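Local coordinates for uncharacterized protein (Chaetomium thermophilum, PDB 3LPZ) that is the Get4 protein of this fungus, an alpha-solenoid that probably binds Get5 and acts in the targeting of tail-anchored proteins, at residues A[43-47]-A[48-52]; A[30-33]-A[34-38]. All blocks are in the same frame, centred on the assembly; numbering follows the deposited sequence. Where two conformers were deposited one is given.

Interaction 1: residues A[43-47]-A[48-52]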
loop_
_atom_site.group_PDB
_atom_site.type_symbol
_atom_site.label_atom_id
_atom_site.label_comp_id
_atom_site.label_asym_id
_atom_site.label_seq_id
_atom_site.Cartn_x
_atom_site.Cartn_y
_atom_site.Cartn_z
ATOM N N ALA A 43 -1.546 -1.291 -33.679
ATOM C CA ALA A 43 -1.135 -2.681 -33.946
ATOM C C ALA A 43 -0.202 -2.763 -35.167
ATOM O O ALA A 43 0.788 -3.502 -35.146
ATOM C CB ALA A 43 -2.352 -3.619 -34.104
ATOM N N ARG A 44 -0.486 -2.004 -36.221
ATOM C CA ARG A 44 0.470 -1.959 -37.347
ATOM C C ARG A 44 1.873 -1.480 -36.953
ATOM O O ARG A 44 2.861 -2.108 -37.345
ATOM C CB ARG A 44 -0.047 -1.105 -38.477
ATOM C CG ARG A 44 -1.151 -1.790 -39.275
ATOM C CD ARG A 44 -1.950 -0.741 -40.038
ATOM N NE ARG A 44 -3.040 -1.335 -40.805
ATOM C CZ ARG A 44 -4.028 -0.636 -41.357
ATOM N NH1 ARG A 44 -4.083 0.693 -41.208
ATOM N NH2 ARG A 44 -4.977 -1.270 -42.039
ATOM N N TYR A 45 1.975 -0.383 -36.190
ATOM C CA TYR A 45 3.301 0.072 -35.720
ATOM C C TYR A 45 3.978 -0.966 -34.838
ATOM O O TYR A 45 5.182 -1.221 -34.974
ATOM C CB TYR A 45 3.239 1.437 -35.000
ATOM C CG TYR A 45 3.129 2.581 -35.983
ATOM C CD1 TYR A 45 4.191 2.886 -36.848
ATOM C CD2 TYR A 45 1.957 3.343 -36.068
ATOM C CE1 TYR A 45 4.087 3.942 -37.764
ATOM C CE2 TYR A 45 1.838 4.381 -36.979
ATOM C CZ TYR A 45 2.902 4.668 -37.827
ATOM O OH TYR A 45 2.790 5.707 -38.716
ATOM N N SER A 46 3.195 -1.562 -33.940
ATOM C CA SER A 46 3.687 -2.624 -33.064
ATOM C C SER A 46 4.247 -3.807 -33.843
ATOM O O SER A 46 5.316 -4.289 -33.514
ATOM C CB SER A 46 2.575 -3.131 -32.142
ATOM O OG SER A 46 2.392 -2.197 -31.131
ATOM N N LYS A 47 3.506 -4.277 -34.844
ATOM C CA LYS A 47 3.918 -5.434 -35.673
ATOM C C LYS A 47 5.277 -5.199 -36.314
ATOM O O LYS A 47 6.077 -6.120 -36.427
ATOM C CB LYS A 47 2.902 -5.710 -36.805
ATOM C CG LYS A 47 1.700 -6.510 -36.428
ATOM C CD LYS A 47 0.882 -6.900 -37.719
ATOM C CE LYS A 47 -0.325 -7.788 -37.392
ATOM N NZ LYS A 47 -1.202 -8.083 -38.608
ATOM N N GLN A 48 5.540 -3.966 -36.736
ATOM C CA GLN A 48 6.824 -3.647 -37.317
ATOM C C GLN A 48 7.914 -3.233 -36.312
ATOM O O GLN A 48 8.982 -2.827 -36.720
ATOM C CB GLN A 48 6.709 -2.669 -38.498
ATOM C CG GLN A 48 5.990 -1.372 -38.267
ATOM C CD GLN A 48 5.667 -0.666 -39.587
ATOM O OE1 GLN A 48 4.503 -0.486 -39.941
ATOM N NE2 GLN A 48 6.702 -0.285 -40.323
ATOM N N GLY A 49 7.645 -3.371 -35.012
ATOM C CA GLY A 49 8.635 -3.051 -33.978
ATOM C C GLY A 49 8.795 -1.560 -33.685
ATOM O O GLY A 49 9.766 -1.149 -33.025
ATOM N N ASN A 50 7.879 -0.737 -34.180
ATOM C CA ASN A 50 7.918 0.685 -33.846
ATOM C C ASN A 50 7.070 0.894 -32.578
ATOM O O ASN A 50 5.925 1.405 -32.611
ATOM C CB ASN A 50 7.450 1.573 -35.011
ATOM C CG ASN A 50 7.788 3.055 -34.781
ATOM O OD1 ASN A 50 8.233 3.447 -33.678
ATOM N ND2 ASN A 50 7.594 3.880 -35.820
ATOM N N TRP A 51 7.634 0.447 -31.463
ATOM C CA TRP A 51 6.942 0.494 -30.180
ATOM C C TRP A 51 6.707 1.914 -29.726
ATOM O O TRP A 51 5.668 2.189 -29.112
ATOM C CB TRP A 51 7.742 -0.257 -29.108
ATOM C CG TRP A 51 7.973 -1.673 -29.516
ATOM C CD1 TRP A 51 9.164 -2.236 -29.920
ATOM C CD2 TRP A 51 6.988 -2.703 -29.607
ATOM N NE1 TRP A 51 8.971 -3.550 -30.236
ATOM C CE2 TRP A 51 7.648 -3.867 -30.050
ATOM C CE3 TRP A 51 5.615 -2.764 -29.329
ATOM C CZ2 TRP A 51 6.985 -5.082 -30.220
ATOM C CZ3 TRP A 51 4.954 -3.966 -29.507
ATOM C CH2 TRP A 51 5.637 -5.107 -29.952
ATOM N N ALA A 52 7.657 2.804 -30.032
ATOM C CA ALA A 52 7.561 4.192 -29.594
ATOM C C ALA A 52 6.336 4.883 -30.215
ATOM O O ALA A 52 5.668 5.666 -29.555
ATOM C CB ALA A 52 8.848 4.961 -29.897
#
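Arg44 begins the contact with its carbonyl, which takes a weak hydrogen bond from Gln48 N; CG of Gln48 also packs 3.3 Å from Arg44 O, because chi1 of 54° sets that carbon between its own backbone N and carbonyl carbon, folded back over the last turn. Tyr45 contributes both backbone and ring. Tyr45 O accepts a hydrogen bond from Asn50 N at 2.9 Å, while the ring runs alongside the Asn50 side chain, Tyr45 CD1 lying 3.7 Å from Asn50 ND2 and ring and amide planes standing almost perpendicular (89°). The other arm of that amide, Asn50 OD1, caps Ala53 N at the start of the next helix. Ser46 meets Trp51: its OG sits 3.5 Å from CZ3, and its carbonyl oxygen lies over one face of the indole, 3.6 Å above the plane towards the rim. The same Ser46 O accepts a hydrogen bond from Gly49 N at 2.9 Å. Beyond this turn, Trp51 reaches Thr84, Gln87 and Ala88 of helix 71-88. Gly49, with phi of 78°, is the C-prime residue; the paired hydrogen bonds to Tyr45 O and Ser46 O form a Schellman motif, followed directly by the Asn50 N-cap, in the short turn that links helix 28-47 to helix 51-67 in the alpha-solenoid.

Interaction 2: residues A[30-33]-A[34-38]; sequences EQYE and AAQET
Tyr32 and Gln36, one helical turn apart, make the main side-chain contact, a CH-pi interaction. Gln36 CG stands over one face of the phenol, 4.1 Å from the ring centroid of Tyr32 and 18° off the ring normal. With CG of Tyr32 opposite its backbone N, the ring stands out from the helix, and Gln36 leans back over it. Gln36 bends at chi2 (-55°), bringing its amide near the ring: NE2 comes within 3.7 Å of Tyr32 CE1, with amide and ring planes inclined by 28°. The other end of this amide, Gln36 OE1, accepts a hydrogen bond from Arg39 NH1.

Backbone hydrogen bonds run in regular i to i+4 steps. Ala34 N, Ala35 N, Gln36 N and Glu37 N bind the carbonyls of Glu30, Gln31, Tyr32 and Glu33 in turn, the last pair, Glu37 N to Glu33 O, being 2.9 Å apart. Ala34 O is gripped twice, by Thr38 N at 2.8 Å and by Thr38 OG1 at 2.7 Å, the two donors arriving from opposite faces of the carbonyl plane; this satisfies the buried threonine hydroxyl within its own helix.

Charge and apolar packing tie this turn to its neighbours. Glu37 OE1 forms a salt bridge with Arg22, and buried Gln31 bonds through NE2 to Ile23 O. Ala34, Ala35 and Thr38 are buried against neighbouring helices while Tyr32 and Glu33 are exposed, as in an amphipathic helix of an alpha-solenoid.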
loop_
_atom_site.group_PDB
_atom_site.type_symbol
_atom_site.label_atom_id
_atom_site.label_comp_id
_atom_site.label_asym_id
_atom_site.label_seq_id
_atom_site.Cartn_x
_atom_site.Cartn_y
_atom_site.Cartn_z
ATOM N N GLU A 30 -19.173 7.624 -33.043
ATOM C CA GLU A 30 -17.969 8.069 -33.750
ATOM C C GLU A 30 -16.706 7.936 -32.887
ATOM O O GLU A 30 -15.639 7.633 -33.404
ATOM C CB GLU A 30 -18.123 9.511 -34.258
ATOM C CG GLU A 30 -18.411 9.638 -35.756
ATOM C CD GLU A 30 -19.000 8.380 -36.377
ATOM O OE1 GLU A 30 -20.208 8.113 -36.169
ATOM O OE2 GLU A 30 -18.256 7.665 -37.095
ATOM N N GLN A 31 -16.849 8.174 -31.586
ATOM C CA GLN A 31 -15.731 8.053 -30.634
ATOM C C GLN A 31 -15.266 6.606 -30.525
ATOM O O GLN A 31 -14.063 6.329 -30.514
ATOM C CB GLN A 31 -16.130 8.588 -29.259
ATOM C CG GLN A 31 -16.320 10.119 -29.245
ATOM C CD GLN A 31 -16.907 10.626 -27.945
ATOM O OE1 GLN A 31 -17.813 10.007 -27.385
ATOM N NE2 GLN A 31 -16.415 11.771 -27.468
ATOM N N TYR A 32 -16.229 5.690 -30.467
ATOM C CA TYR A 32 -15.942 4.257 -30.489
ATOM C C TYR A 32 -15.216 3.838 -31.776
ATOM O O TYR A 32 -14.243 3.088 -31.713
ATOM C CB TYR A 32 -17.226 3.436 -30.264
ATOM C CG TYR A 32 -17.052 1.920 -30.418
ATOM C CD1 TYR A 32 -16.480 1.160 -29.387
ATOM C CD2 TYR A 32 -17.480 1.249 -31.581
ATOM C CE1 TYR A 32 -16.312 -0.229 -29.513
ATOM C CE2 TYR A 32 -17.333 -0.140 -31.710
ATOM C CZ TYR A 32 -16.741 -0.862 -30.668
ATOM O OH TYR A 32 -16.574 -2.224 -30.755
ATOM N N GLU A 33 -15.672 4.323 -32.933
ATOM C CA GLU A 33 -15.006 4.008 -34.212
ATOM C C GLU A 33 -13.560 4.522 -34.246
ATOM O O GLU A 33 -12.654 3.834 -34.728
ATOM C CB GLU A 33 -15.795 4.556 -35.410
ATOM C CG GLU A 33 -17.127 3.854 -35.655
ATOM C CD GLU A 33 -16.970 2.422 -36.199
ATOM O OE1 GLU A 33 -15.835 2.016 -36.566
ATOM O OE2 GLU A 33 -17.990 1.697 -36.263
ATOM N N ALA A 34 -13.351 5.737 -33.742
ATOM C CA ALA A 34 -12.013 6.292 -33.662
ATOM C C ALA A 34 -11.114 5.458 -32.746
ATOM O O ALA A 34 -9.924 5.269 -33.044
ATOM C CB ALA A 34 -12.059 7.738 -33.199
ATOM N N ALA A 35 -11.668 4.967 -31.631
ATOM C CA ALA A 35 -10.893 4.120 -30.719
ATOM C C ALA A 35 -10.518 2.827 -31.427
ATOM O O ALA A 35 -9.390 2.344 -31.283
ATOM C CB ALA A 35 -11.671 3.835 -29.424
ATOM N N GLN A 36 -11.448 2.272 -32.209
ATOM C CA GLN A 36 -11.158 1.046 -32.969
ATOM C C GLN A 36 -10.109 1.263 -34.043
ATOM O O GLN A 36 -9.252 0.393 -34.278
ATOM C CB GLN A 36 -12.444 0.435 -33.573
ATOM C CG GLN A 36 -13.399 -0.126 -32.504
ATOM C CD GLN A 36 -12.734 -1.155 -31.587
ATOM O OE1 GLN A 36 -12.194 -2.167 -32.051
ATOM N NE2 GLN A 36 -12.767 -0.898 -30.277
ATOM N N GLU A 37 -10.170 2.420 -34.703
ATOM C CA GLU A 37 -9.187 2.733 -35.714
ATOM C C GLU A 37 -7.832 2.953 -35.030
ATOM O O GLU A 37 -6.802 2.615 -35.578
ATOM C CB GLU A 37 -9.610 3.976 -36.486
ATOM C CG GLU A 37 -8.660 4.358 -37.631
ATOM C CD GLU A 37 -9.174 5.527 -38.409
ATOM O OE1 GLU A 37 -10.412 5.589 -38.617
ATOM O OE2 GLU A 37 -8.348 6.390 -38.805
ATOM N N THR A 38 -7.840 3.524 -33.823
ATOM C CA THR A 38 -6.583 3.691 -33.053
ATOM C C THR A 38 -5.912 2.331 -32.790
ATOM O O THR A 38 -4.693 2.197 -32.928
ATOM C CB THR A 38 -6.834 4.453 -31.727
ATOM O OG1 THR A 38 -7.461 5.714 -32.025
ATOM C CG2 THR A 38 -5.514 4.719 -30.939
#

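Overall arrangement
Both interactions are local and belong to the N-terminal end of the solenoid, their centres about 19 Å apart, both using helix 28-47. Interaction 2 lies within that helix and is partly buried: its regular backbone ladder continues unbroken, and its small residues face helices 11-25, 51-67 and 71-88. Interaction 1 is a surface contact at the end of the same helix, where the ladder gives way to a turn and helix 51-67 begins. In 30-38 a threonine hydroxyl doubles a bond of the helix, whereas in 43-52 an asparagine caps the N-terminus of the following one. The Tyr32 ring takes a CH-pi contact, with an amide nearby; in 43-52 a serine carbonyl lies over the Trp51 face and an amide beside the Tyr45 ring.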